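Local coordinates for autophagy-related protein 9 (Schizosaccharomyces pombe, PDB 7D0I) that scrambles phospholipids between the two leaflets of a membrane as a homotrimer with a central pore, supplying membrane to the growing autophagosome, at residues Thr192-Lys197 against Pro298-Gln303; Arg455-Leu460 against Gln594-Leu599; Glu467-Gln472 against Ser651-Gln656. The protein carries 1 engineered substitution. All blocks are in the same frame, centred on the assembly; numbering follows the deposited sequence.

All three contacts join parts of the chain assigned to the cytoplasmic side. Contacts 1 and 2 are partly buried, whereas contact 3 lies at the surface. Contact 1 is mainly aromatic, a tyrosine set against a tryptophan and a stretch of backbone; contact 2 turns on one backbone hydrogen bond between the residue just after a strand and the last residue of a helix; contact 3 has a tyrosine ring lying over helically turned backbone. Contacts 1 and 3 touch through Trp302 and Leu471, helix 472-480 borders both, and both reach bound detergent. Contact 2 stands apart, its centre about 29 Å and about 22 Å from the centres of contacts 1 and 3.

Contact 1: Thr192-Lys197 against Pro298-Gln303; sequences TYYTGK and PTVSWQ
A chi1 of 164° swings the Tyr194 ring away from its own N, from the last turn of helix 183-195 across to the start of helix 302-312; Trp302 also has CG opposite its N (chi1 179°), and the two rings meet obliquely, planes at 41°. The contact joins a C-terminal helix end, closed by a Schellman motif with Lys197 at positive phi, to a helix start where Ser301 is the N-cap. Tyr194 CD2 lies 3.5 Å from Trp302 CE3, while CE2 of the tyrosine leans on the tryptophan CB. Val300 O approaches the opposite rim of the phenol, in the ring plane, and Val300 CG1 lies 4.1 Å from Tyr194 CE1. Replacing Tyr194 with an alanine would probably open a gap beside Trp302 CE3 and leave Val300 O without the weak bond from the phenol. His473 meets both rings, edge-to-face with Tyr194, and ties the pair to helix 472-480. At the margin, Lys197 CG rests 3.9 Å from Pro298 CA, and the lysine makes a cation-pi contact with Phe496 of the second subunit, so this side borders the trimer interface. Thr195 belongs to a detergent pocket. The hydroxyl ends the contact: Tyr194 OH gives a weak hydrogen bond to Val300 O at 3.3 Å.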
loop_
_atom_site.group_PDB
_atom_site.type_symbol
_atom_site.label_atom_id
_atom_site.label_comp_id
_atom_site.label_asym_id
_atom_site.label_seq_id
_atom_site.Cartn_x
_atom_site.Cartn_y
_atom_site.Cartn_z
ATOM N N THR A 192 -5.148 -18.669 35.342
ATOM C CA THR A 192 -4.075 -19.532 35.813
ATOM C C THR A 192 -4.352 -20.998 35.542
ATOM O O THR A 192 -3.417 -21.800 35.540
ATOM C CB THR A 192 -3.823 -19.334 37.297
ATOM O OG1 THR A 192 -4.970 -19.751 38.036
ATOM C CG2 THR A 192 -3.539 -17.891 37.583
ATOM N N TYR A 193 -5.604 -21.377 35.318
ATOM C CA TYR A 193 -5.868 -22.717 34.824
ATOM C C TYR A 193 -5.521 -22.829 33.353
ATOM O O TYR A 193 -5.111 -23.895 32.898
ATOM C CB TYR A 193 -7.329 -23.090 35.048
ATOM C CG TYR A 193 -7.641 -24.522 34.711
ATOM C CD1 TYR A 193 -7.480 -25.521 35.650
ATOM C CD2 TYR A 193 -8.092 -24.875 33.456
ATOM C CE1 TYR A 193 -7.755 -26.827 35.348
ATOM C CE2 TYR A 193 -8.368 -26.174 33.145
ATOM C CZ TYR A 193 -8.200 -27.147 34.093
ATOM O OH TYR A 193 -8.478 -28.454 33.785
ATOM N N TYR A 194 -5.684 -21.747 32.597
ATOM C CA TYR A 194 -5.239 -21.759 31.210
ATOM C C TYR A 194 -3.724 -21.865 31.115
ATOM O O TYR A 194 -3.198 -22.730 30.410
ATOM C CB TYR A 194 -5.723 -20.511 30.489
ATOM C CG TYR A 194 -4.985 -20.278 29.208
ATOM C CD1 TYR A 194 -5.100 -21.162 28.160
ATOM C CD2 TYR A 194 -4.170 -19.178 29.050
ATOM C CE1 TYR A 194 -4.424 -20.961 26.997
ATOM C CE2 TYR A 194 -3.492 -18.969 27.888
ATOM C CZ TYR A 194 -3.623 -19.862 26.864
ATOM O OH TYR A 194 -2.949 -19.663 25.690
ATOM N N THR A 195 -2.998 -20.986 31.807
ATOM C CA THR A 195 -1.546 -20.991 31.700
ATOM C C THR A 195 -0.919 -22.204 32.363
ATOM O O THR A 195 0.195 -22.582 31.998
ATOM C CB THR A 195 -0.955 -19.727 32.305
ATOM O OG1 THR A 195 -1.257 -19.679 33.700
ATOM C CG2 THR A 195 -1.532 -18.527 31.643
ATOM N N GLY A 196 -1.588 -22.807 33.335
ATOM C CA GLY A 196 -1.105 -24.068 33.849
ATOM C C GLY A 196 -1.357 -25.237 32.935
ATOM O O GLY A 196 -0.798 -26.313 33.163
ATOM N N LYS A 197 -2.190 -25.044 31.911
ATOM C CA LYS A 197 -2.484 -26.054 30.897
ATOM C C LYS A 197 -3.202 -27.255 31.500
ATOM O O LYS A 197 -2.814 -28.405 31.295
ATOM C CB LYS A 197 -1.219 -26.485 30.161
ATOM C CG LYS A 197 -0.735 -25.470 29.168
ATOM C CD LYS A 197 0.757 -25.543 29.019
ATOM C CE LYS A 197 1.250 -24.436 28.126
ATOM N NZ LYS A 197 2.734 -24.399 28.068
ATOM N N PRO A 298 -3.177 -28.091 26.291
ATOM C CA PRO A 298 -1.798 -27.630 26.080
ATOM C C PRO A 298 -1.604 -26.800 24.828
ATOM O O PRO A 298 -0.525 -26.218 24.664
ATOM C CB PRO A 298 -1.002 -28.936 25.998
ATOM C CG PRO A 298 -1.844 -29.931 26.664
ATOM C CD PRO A 298 -3.237 -29.558 26.321
ATOM N N THR A 299 -2.598 -26.709 23.946
ATOM C CA THR A 299 -2.414 -26.030 22.672
ATOM C C THR A 299 -3.446 -24.956 22.368
ATOM O O THR A 299 -3.254 -24.215 21.400
ATOM C CB THR A 299 -2.408 -27.044 21.519
ATOM O OG1 THR A 299 -3.450 -28.006 21.716
ATOM C CG2 THR A 299 -1.069 -27.760 21.443
ATOM N N VAL A 300 -4.519 -24.838 23.148
ATOM C CA VAL A 300 -5.504 -23.801 22.883
ATOM C C VAL A 300 -4.909 -22.442 23.225
ATOM O O VAL A 300 -4.034 -22.318 24.092
ATOM C CB VAL A 300 -6.799 -24.071 23.672
ATOM C CG1 VAL A 300 -6.551 -23.981 25.155
ATOM C CG2 VAL A 300 -7.904 -23.130 23.250
ATOM N N SER A 301 -5.361 -21.414 22.522
ATOM C CA SER A 301 -4.882 -20.062 22.739
ATOM C C SER A 301 -5.778 -19.327 23.727
ATOM O O SER A 301 -6.857 -19.791 24.093
ATOM C CB SER A 301 -4.820 -19.304 21.419
ATOM O OG SER A 301 -6.081 -19.319 20.779
ATOM N N TRP A 302 -5.318 -18.157 24.167
ATOM C CA TRP A 302 -6.130 -17.357 25.073
ATOM C C TRP A 302 -7.254 -16.651 24.340
ATOM O O TRP A 302 -8.305 -16.398 24.929
ATOM C CB TRP A 302 -5.264 -16.339 25.804
ATOM C CG TRP A 302 -6.024 -15.467 26.740
ATOM C CD1 TRP A 302 -6.205 -14.128 26.638
ATOM C CD2 TRP A 302 -6.711 -15.875 27.924
ATOM N NE1 TRP A 302 -6.960 -13.671 27.682
ATOM C CE2 TRP A 302 -7.282 -14.728 28.486
ATOM C CE3 TRP A 302 -6.897 -17.099 28.562
ATOM C CZ2 TRP A 302 -8.023 -14.769 29.652
ATOM C CZ3 TRP A 302 -7.632 -17.133 29.715
ATOM C CH2 TRP A 302 -8.184 -15.980 30.249
ATOM N N GLN A 303 -7.062 -16.325 23.066
ATOM C CA GLN A 303 -8.146 -15.709 22.316
ATOM C C GLN A 303 -9.305 -16.674 22.124
ATOM O O GLN A 303 -10.462 -16.253 22.118
ATOM C CB GLN A 303 -7.638 -15.207 20.971
ATOM C CG GLN A 303 -6.634 -14.073 21.076
ATOM C CD GLN A 303 -5.219 -14.557 21.295
ATOM O OE1 GLN A 303 -4.994 -15.702 21.679
ATOM N NE2 GLN A 303 -4.252 -13.686 21.042
#

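Contact 2: Arg455-Leu460 against Gln594-Leu599; sequences RRYTPL and QEFCSL
Tyr457 and Thr458 meet Leu599 where a strand runs out against the C-terminal end of a helix: strand 455-457 and helix segment 594-599 are nearly perpendicular, 83° between their directions. Their axes are 8.7 Å apart at closest approach. The CA atoms come nearest at Tyr457 and Leu599, 5.9 Å apart. One backbone hydrogen bond spans the gap, from Thr458 N to Leu599 O at 3.2 Å. It is nearly straight, 167° at the hydrogen. Its donor is tilted 21° from the carbonyl plane. The last strand residue and the one after it both approach this carbonyl, Tyr457 by a CA-H...O contact and Thr458 by the N-H bond. The oxygen also lies near the plane of the Tyr457 ring, at its edge by CD1. Farther along that edge Tyr457 CE1 approaches Phe596 CZ at 4.2 Å, a light apolar touch. Thr458 lays its CG2 methyl beside the helix end, 3.9 Å from Ser598 O. Its OG1, placed between the backbone N and the carbonyl carbon, turns to cap Ala461 N, so one threonine serves both the cross-contact through its N and the start of helix 461-464. The phenol of Tyr457 has its polar partner elsewhere, in Ser482 OG. Just beyond Leu599 the chain becomes strand 600-602, which pairs antiparallel with 455-457 through backbone bonds between Arg456 and Ser601. The Thr458 N to Leu599 O bond carries that register one step further, to the last residue of helix 591-599, with helix 565-576 touching Tyr457 and Phe596, and helix 603-624 touching Arg456 and Thr458.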
loop_
_atom_site.group_PDB
_atom_site.type_symbol
_atom_site.label_atom_id
_atom_site.label_comp_id
_atom_site.label_asym_id
_atom_site.label_seq_id
_atom_site.Cartn_x
_atom_site.Cartn_y
_atom_site.Cartn_z
ATOM N N ARG A 455 22.943 -15.761 28.648
ATOM C CA ARG A 455 22.446 -14.527 29.225
ATOM C C ARG A 455 20.926 -14.526 29.251
ATOM O O ARG A 455 20.266 -15.068 28.364
ATOM C CB ARG A 455 22.963 -13.324 28.445
ATOM C CG ARG A 455 24.468 -13.210 28.441
ATOM C CD ARG A 455 24.943 -12.147 27.478
ATOM N NE ARG A 455 24.958 -10.823 28.080
ATOM C CZ ARG A 455 26.054 -10.239 28.542
ATOM N NH1 ARG A 455 27.212 -10.866 28.459
ATOM N NH2 ARG A 455 25.995 -9.033 29.078
ATOM N N ARG A 456 20.382 -13.917 30.298
ATOM C CA ARG A 456 18.952 -13.789 30.506
ATOM C C ARG A 456 18.678 -12.407 31.073
ATOM O O ARG A 456 19.579 -11.743 31.584
ATOM C CB ARG A 456 18.428 -14.869 31.453
ATOM C CG ARG A 456 18.540 -16.278 30.929
ATOM C CD ARG A 456 17.389 -16.614 30.017
ATOM N NE ARG A 456 17.533 -17.924 29.398
ATOM C CZ ARG A 456 18.058 -18.126 28.194
ATOM N NH1 ARG A 456 18.490 -17.102 27.476
ATOM N NH2 ARG A 456 18.148 -19.354 27.710
ATOM N N TYR A 457 17.428 -11.971 30.979
ATOM C CA TYR A 457 17.048 -10.692 31.556
ATOM C C TYR A 457 16.916 -10.817 33.063
ATOM O O TYR A 457 16.362 -11.793 33.571
ATOM C CB TYR A 457 15.731 -10.195 30.967
ATOM C CG TYR A 457 15.766 -9.921 29.489
ATOM C CD1 TYR A 457 16.439 -8.829 28.980
ATOM C CD2 TYR A 457 15.103 -10.739 28.606
ATOM C CE1 TYR A 457 16.465 -8.581 27.636
ATOM C CE2 TYR A 457 15.121 -10.491 27.262
ATOM C CZ TYR A 457 15.802 -9.415 26.784
ATOM O OH TYR A 457 15.816 -9.175 25.441
ATOM N N THR A 458 17.425 -9.825 33.779
ATOM C CA THR A 458 17.294 -9.815 35.221
ATOM C C THR A 458 15.830 -9.645 35.610
ATOM O O THR A 458 15.039 -9.106 34.840
ATOM C CB THR A 458 18.124 -8.696 35.827
ATOM O OG1 THR A 458 17.601 -7.436 35.405
ATOM C CG2 THR A 458 19.548 -8.804 35.372
ATOM N N PRO A 459 15.441 -10.111 36.797
ATOM C CA PRO A 459 14.045 -9.945 37.220
ATOM C C PRO A 459 13.571 -8.509 37.246
ATOM O O PRO A 459 12.367 -8.276 37.138
ATOM C CB PRO A 459 14.038 -10.558 38.619
ATOM C CG PRO A 459 15.086 -11.576 38.557
ATOM C CD PRO A 459 16.173 -10.997 37.713
ATOM N N LEU A 460 14.468 -7.541 37.393
ATOM C CA LEU A 460 14.069 -6.146 37.309
ATOM C C LEU A 460 13.938 -5.683 35.869
ATOM O O LEU A 460 13.192 -4.742 35.593
ATOM C CB LEU A 460 15.072 -5.268 38.042
ATOM C CG LEU A 460 14.761 -3.782 38.085
ATOM C CD1 LEU A 460 13.570 -3.527 38.957
ATOM C CD2 LEU A 460 15.959 -3.030 38.586
ATOM N N GLN A 594 26.426 -0.897 27.504
ATOM C CA GLN A 594 26.684 -1.168 28.916
ATOM C C GLN A 594 25.383 -1.213 29.705
ATOM O O GLN A 594 25.184 -2.099 30.543
ATOM C CB GLN A 594 27.621 -0.110 29.490
ATOM C CG GLN A 594 28.965 -0.022 28.802
ATOM C CD GLN A 594 29.916 -1.108 29.238
ATOM O OE1 GLN A 594 30.105 -1.340 30.430
ATOM N NE2 GLN A 594 30.523 -1.785 28.274
ATOM N N GLU A 595 24.474 -0.281 29.430
ATOM C CA GLU A 595 23.186 -0.299 30.112
ATOM C C GLU A 595 22.388 -1.546 29.748
ATOM O O GLU A 595 21.852 -2.237 30.624
ATOM C CB GLU A 595 22.392 0.958 29.777
ATOM C CG GLU A 595 21.227 1.181 30.717
ATOM C CD GLU A 595 20.259 2.214 30.207
ATOM O OE1 GLU A 595 20.408 2.633 29.047
ATOM O OE2 GLU A 595 19.346 2.604 30.962
ATOM N N PHE A 596 22.304 -1.859 28.456
ATOM C CA PHE A 596 21.544 -3.028 28.048
ATOM C C PHE A 596 22.137 -4.312 28.603
ATOM O O PHE A 596 21.410 -5.277 28.826
ATOM C CB PHE A 596 21.460 -3.112 26.533
ATOM C CG PHE A 596 20.624 -4.250 26.052
ATOM C CD1 PHE A 596 21.208 -5.425 25.635
ATOM C CD2 PHE A 596 19.252 -4.153 26.035
ATOM C CE1 PHE A 596 20.439 -6.468 25.202
ATOM C CE2 PHE A 596 18.486 -5.196 25.605
ATOM C CZ PHE A 596 19.077 -6.352 25.186
ATOM N N CYS A 597 23.444 -4.351 28.828
ATOM C CA CYS A 597 24.026 -5.513 29.475
ATOM C C CYS A 597 23.850 -5.483 30.982
ATOM O O CYS A 597 24.034 -6.513 31.635
ATOM C CB CYS A 597 25.505 -5.635 29.122
ATOM S SG CYS A 597 25.814 -6.468 27.558
ATOM N N SER A 598 23.515 -4.327 31.552
ATOM C CA SER A 598 23.012 -4.331 32.918
ATOM C C SER A 598 21.607 -4.915 32.983
ATOM O O SER A 598 21.235 -5.519 33.992
ATOM C CB SER A 598 23.007 -2.923 33.496
ATOM O OG SER A 598 21.850 -2.225 33.084
ATOM N N LEU A 599 20.816 -4.740 31.924
ATOM C CA LEU A 599 19.489 -5.350 31.874
ATOM C C LEU A 599 19.530 -6.817 31.470
ATOM O O LEU A 599 18.686 -7.596 31.909
ATOM C CB LEU A 599 18.594 -4.600 30.895
ATOM C CG LEU A 599 18.173 -3.181 31.240
ATOM C CD1 LEU A 599 17.772 -2.474 29.982
ATOM C CD2 LEU A 599 17.025 -3.214 32.207
#

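Contact 3: Glu467-Gln472 against Ser651-Gln656; sequences EYNELQ and SYAVFQ. With LMN (Lauryl Maltose Neopentyl Glycol), chain G.
Tyr468 carries the close part of the contact, its ring laid against the helically turned backbone of Tyr652 and Ala653, which lacks the regular helix bonds. A chi1 of -57° aims the ring at 651-656, and a chi2 of 95° turns its face to the backbone: Tyr652 O and Ala653 N both lie over that face, offset toward its rim. Tyr468 CB packs on Ala653 CB at 4.0 Å. Farther out the two tyrosines run side by side in the same direction, and Tyr468 OH comes 3.5 Å from Tyr652 CB. Helix 345-355 also touches both tyrosines, through Ala352.

The solvent side differs in exposure. Gln656 is an exposed residue at the rim, its chain lying beside the Tyr468 ring with CG 4.0 Å from Tyr468 CD1. Asn469 ND2 comes only within 3.8 Å of Ala653 O; the amide oxygen of Asn469 is instead hydrogen-bonded by Asn348 ND2. At the far end of 467-472, Gln472 OE1 accepts a hydrogen bond from detergent atom OAR at 3.2 Å.

A type II beta turn from Glu467 to Glu470 places Tyr468 and Asn469, with Asn469 at positive phi. The arrangement is that of a turn between helices 461-464 and 472-480 meeting the modelled C-terminal tail, which packs on the third subunit, while the other end of the contact lies at a detergent pocket.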
loop_
_atom_site.group_PDB
_atom_site.type_symbol
_atom_site.label_atom_id
_atom_site.label_comp_id
_atom_site.label_asym_id
_atom_site.label_seq_id
_atom_site.Cartn_x
_atom_site.Cartn_y
_atom_site.Cartn_z
ATOM N N GLU A 467 4.356 -4.261 29.995
ATOM C CA GLU A 467 3.339 -3.271 29.698
ATOM C C GLU A 467 2.105 -3.537 30.539
ATOM O O GLU A 467 1.931 -4.615 31.101
ATOM C CB GLU A 467 2.981 -3.298 28.217
ATOM C CG GLU A 467 4.103 -2.833 27.332
ATOM C CD GLU A 467 3.794 -2.987 25.876
ATOM O OE1 GLU A 467 2.896 -3.786 25.542
ATOM O OE2 GLU A 467 4.448 -2.307 25.061
ATOM N N TYR A 468 1.247 -2.535 30.625
ATOM C CA TYR A 468 0.024 -2.682 31.390
ATOM C C TYR A 468 -0.969 -3.542 30.630
ATOM O O TYR A 468 -1.034 -3.516 29.402
ATOM C CB TYR A 468 -0.583 -1.321 31.686
ATOM C CG TYR A 468 0.337 -0.396 32.425
ATOM C CD1 TYR A 468 1.113 0.513 31.750
ATOM C CD2 TYR A 468 0.423 -0.426 33.799
ATOM C CE1 TYR A 468 1.946 1.358 32.415
ATOM C CE2 TYR A 468 1.251 0.420 34.472
ATOM C CZ TYR A 468 2.014 1.308 33.774
ATOM O OH TYR A 468 2.856 2.160 34.430
ATOM N N ASN A 469 -1.732 -4.326 31.377
ATOM C CA ASN A 469 -2.749 -5.231 30.856
ATOM C C ASN A 469 -2.191 -6.247 29.873
ATOM O O ASN A 469 -2.961 -6.915 29.181
ATOM C CB ASN A 469 -3.902 -4.465 30.214
ATOM C CG ASN A 469 -4.544 -3.506 31.168
ATOM O OD1 ASN A 469 -4.569 -3.743 32.369
ATOM N ND2 ASN A 469 -5.055 -2.407 30.648
ATOM N N GLU A 470 -0.875 -6.391 29.798
ATOM C CA GLU A 470 -0.254 -7.439 29.001
ATOM C C GLU A 470 -0.169 -8.687 29.859
ATOM O O GLU A 470 0.655 -8.762 30.770
ATOM C CB GLU A 470 1.126 -7.023 28.513
ATOM C CG GLU A 470 1.934 -8.169 27.983
ATOM C CD GLU A 470 3.079 -7.717 27.130
ATOM O OE1 GLU A 470 2.967 -7.824 25.893
ATOM O OE2 GLU A 470 4.090 -7.250 27.689
ATOM N N LEU A 471 -1.033 -9.654 29.579
ATOM C CA LEU A 471 -1.095 -10.861 30.380
ATOM C C LEU A 471 0.237 -11.588 30.334
ATOM O O LEU A 471 1.051 -11.385 29.439
ATOM C CB LEU A 471 -2.232 -11.753 29.899
ATOM C CG LEU A 471 -3.621 -11.217 30.224
ATOM C CD1 LEU A 471 -4.663 -12.049 29.560
ATOM C CD2 LEU A 471 -3.838 -11.223 31.704
ATOM N N GLN A 472 0.462 -12.442 31.331
ATOM C CA GLN A 472 1.792 -12.998 31.545
ATOM C C GLN A 472 2.290 -13.775 30.337
ATOM O O GLN A 472 3.466 -13.676 29.981
ATOM C CB GLN A 472 1.795 -13.891 32.777
ATOM C CG GLN A 472 3.136 -14.508 33.063
ATOM C CD GLN A 472 4.099 -13.536 33.681
ATOM O OE1 GLN A 472 3.820 -12.949 34.717
ATOM N NE2 GLN A 472 5.247 -13.363 33.054
ATOM N N SER A 651 -4.381 4.498 37.033
ATOM C CA SER A 651 -4.538 5.519 36.010
ATOM C C SER A 651 -3.490 5.417 34.920
ATOM O O SER A 651 -3.645 6.057 33.880
ATOM C CB SER A 651 -4.474 6.906 36.634
ATOM O OG SER A 651 -3.298 7.581 36.226
ATOM N N TYR A 652 -2.422 4.655 35.133
ATOM C CA TYR A 652 -1.429 4.462 34.087
ATOM C C TYR A 652 -1.843 3.377 33.116
ATOM O O TYR A 652 -1.429 3.399 31.957
ATOM C CB TYR A 652 -0.082 4.099 34.695
ATOM C CG TYR A 652 0.607 5.213 35.422
ATOM C CD1 TYR A 652 1.302 6.182 34.732
ATOM C CD2 TYR A 652 0.593 5.276 36.800
ATOM C CE1 TYR A 652 1.945 7.194 35.389
ATOM C CE2 TYR A 652 1.237 6.281 37.467
ATOM C CZ TYR A 652 1.913 7.239 36.758
ATOM O OH TYR A 652 2.560 8.252 37.420
ATOM N N ALA A 653 -2.636 2.416 33.575
ATOM C CA ALA A 653 -3.083 1.344 32.704
ATOM C C ALA A 653 -3.983 1.853 31.596
ATOM O O ALA A 653 -4.065 1.224 30.538
ATOM C CB ALA A 653 -3.808 0.283 33.523
ATOM N N VAL A 654 -4.658 2.981 31.813
ATOM C CA VAL A 654 -5.586 3.505 30.819
ATOM C C VAL A 654 -4.908 4.404 29.797
ATOM O O VAL A 654 -5.495 4.666 28.738
ATOM C CB VAL A 654 -6.732 4.272 31.493
ATOM C CG1 VAL A 654 -7.372 3.424 32.550
ATOM C CG2 VAL A 654 -6.214 5.545 32.087
ATOM N N PHE A 655 -3.699 4.888 30.077
ATOM C CA PHE A 655 -2.941 5.618 29.069
ATOM C C PHE A 655 -2.230 4.663 28.117
ATOM O O PHE A 655 -2.505 4.646 26.913
ATOM C CB PHE A 655 -1.927 6.546 29.740
ATOM C CG PHE A 655 -2.540 7.619 30.574
ATOM C CD1 PHE A 655 -1.808 8.228 31.573
ATOM C CD2 PHE A 655 -3.839 8.035 30.357
ATOM C CE1 PHE A 655 -2.359 9.226 32.348
ATOM C CE2 PHE A 655 -4.394 9.030 31.130
ATOM C CZ PHE A 655 -3.653 9.627 32.125
ATOM N N GLN A 656 -1.316 3.852 28.641
ATOM C CA GLN A 656 -0.576 2.907 27.816
ATOM C C GLN A 656 -0.576 1.511 28.432
ATOM O O GLN A 656 0.060 0.590 27.913
ATOM C CB GLN A 656 0.861 3.390 27.610
ATOM C CG GLN A 656 1.805 3.163 28.792
ATOM C CD GLN A 656 1.663 4.205 29.890
ATOM O OE1 GLN A 656 0.562 4.617 30.234
ATOM N NE2 GLN A 656 2.791 4.631 30.444
HETATM C C1 LMN G . 3.735 -17.102 43.788
HETATM O O1 LMN G . 3.749 -17.658 44.976
HETATM C C2 LMN G . 3.309 -18.109 42.701
HETATM O O2 LMN G . 2.046 -18.662 43.055
HETATM C C3 LMN G . 3.189 -17.417 41.382
HETATM O O3 LMN G . 2.811 -18.415 40.374
HETATM C C4 LMN G . 4.431 -16.744 40.959
HETATM O O4 LMN G . 4.099 -15.830 39.825
HETATM C C5 LMN G . 5.077 -15.931 42.035
HETATM O O5 LMN G . 5.138 -16.615 43.353
HETATM C C6 LMN G . 6.499 -15.556 41.613
HETATM O O6 LMN G . 7.039 -16.577 40.806
HETATM C CAA LMN G . 10.863 -21.182 54.572
HETATM C CAB LMN G . 9.434 -15.959 54.317
HETATM O OAI LMN G . 8.069 -14.992 35.722
HETATM O OAJ LMN G . 5.107 -12.015 38.141
HETATM O OAL LMN G . -1.844 -12.317 44.215
HETATM O OAN LMN G . 3.247 -11.664 43.914
HETATM O OAP LMN G . 2.412 -12.620 46.073
HETATM O OAQ LMN G . 5.651 -16.900 34.691
HETATM O OAR LMN G . 2.591 -11.300 37.154
HETATM O OAS LMN G . 3.318 -18.023 35.693
HETATM O OAT LMN G . 1.075 -13.858 37.368
HETATM O OAU LMN G . 2.393 -15.848 37.874
HETATM O OAV LMN G . -0.121 -12.553 40.308
HETATM C CAW LMN G . 9.738 -21.563 53.581
HETATM C CAX LMN G . 9.295 -15.524 52.846
HETATM C CAY LMN G . 9.823 -20.637 52.344
HETATM C CAZ LMN G . 8.517 -14.187 52.804
HETATM C CBA LMN G . 8.431 -20.015 52.059
HETATM C CBB LMN G . 7.143 -14.390 52.109
HETATM C CBC LMN G . 8.624 -18.709 51.236
HETATM C CBD LMN G . 6.162 -13.319 52.658
HETATM C CBE LMN G . 7.254 -17.984 51.078
HETATM C CBF LMN G . 4.696 -13.764 52.403
HETATM C CBG LMN G . 6.153 -19.019 50.692
HETATM C CBH LMN G . 4.596 -14.409 50.992
HETATM C CBI LMN G . 4.860 -18.247 50.270
HETATM C CBJ LMN G . 3.153 -14.973 50.801
HETATM C CBK LMN G . 4.912 -17.949 48.731
HETATM C CBL LMN G . 2.831 -15.030 49.266
HETATM C CBM LMN G . 7.470 -15.728 36.761
HETATM C CBN LMN G . 4.670 -11.737 39.455
HETATM C CBP LMN G . -0.590 -12.058 43.623
HETATM C CBQ LMN G . 3.446 -17.851 48.179
HETATM C CBR LMN G . 3.765 -15.310 48.026
HETATM C CBS LMN G . 4.310 -16.809 45.990
HETATM C CBT LMN G . 1.804 -16.467 46.714
HETATM O OBV LMN G . 1.427 -15.090 46.526
HETATM O OBX LMN G . 0.237 -13.942 44.909
HETATM O OBY LMN G . 5.457 -15.226 38.034
HETATM O OBZ LMN G . 2.669 -12.075 40.779
HETATM O OCB LMN G . 1.771 -14.021 41.833
HETATM C CCC LMN G . 5.981 -15.558 36.686
HETATM C CCD LMN G . 3.176 -11.555 39.484
HETATM C CCF LMN G . 0.210 -13.332 43.553
HETATM C CCH LMN G . 2.778 -13.049 43.757
HETATM C CCJ LMN G . 1.483 -14.634 45.207
HETATM C CCL LMN G . 2.637 -13.660 45.108
HETATM C CCM LMN G . 3.319 -16.602 47.224
HETATM C CCN LMN G . 5.356 -16.824 36.100
HETATM C CCO LMN G . 2.600 -12.248 38.238
HETATM C CCQ LMN G . 1.575 -13.032 42.900
HETATM C CCR LMN G . 4.636 -16.298 38.641
HETATM C CCS LMN G . 2.109 -13.431 40.622
HETATM C CCT LMN G . 3.885 -16.814 36.293
HETATM C CCU LMN G . 1.224 -12.800 38.373
HETATM C CCV LMN G . 3.495 -16.760 37.726
HETATM C CCW LMN G . 0.893 -13.376 39.702
#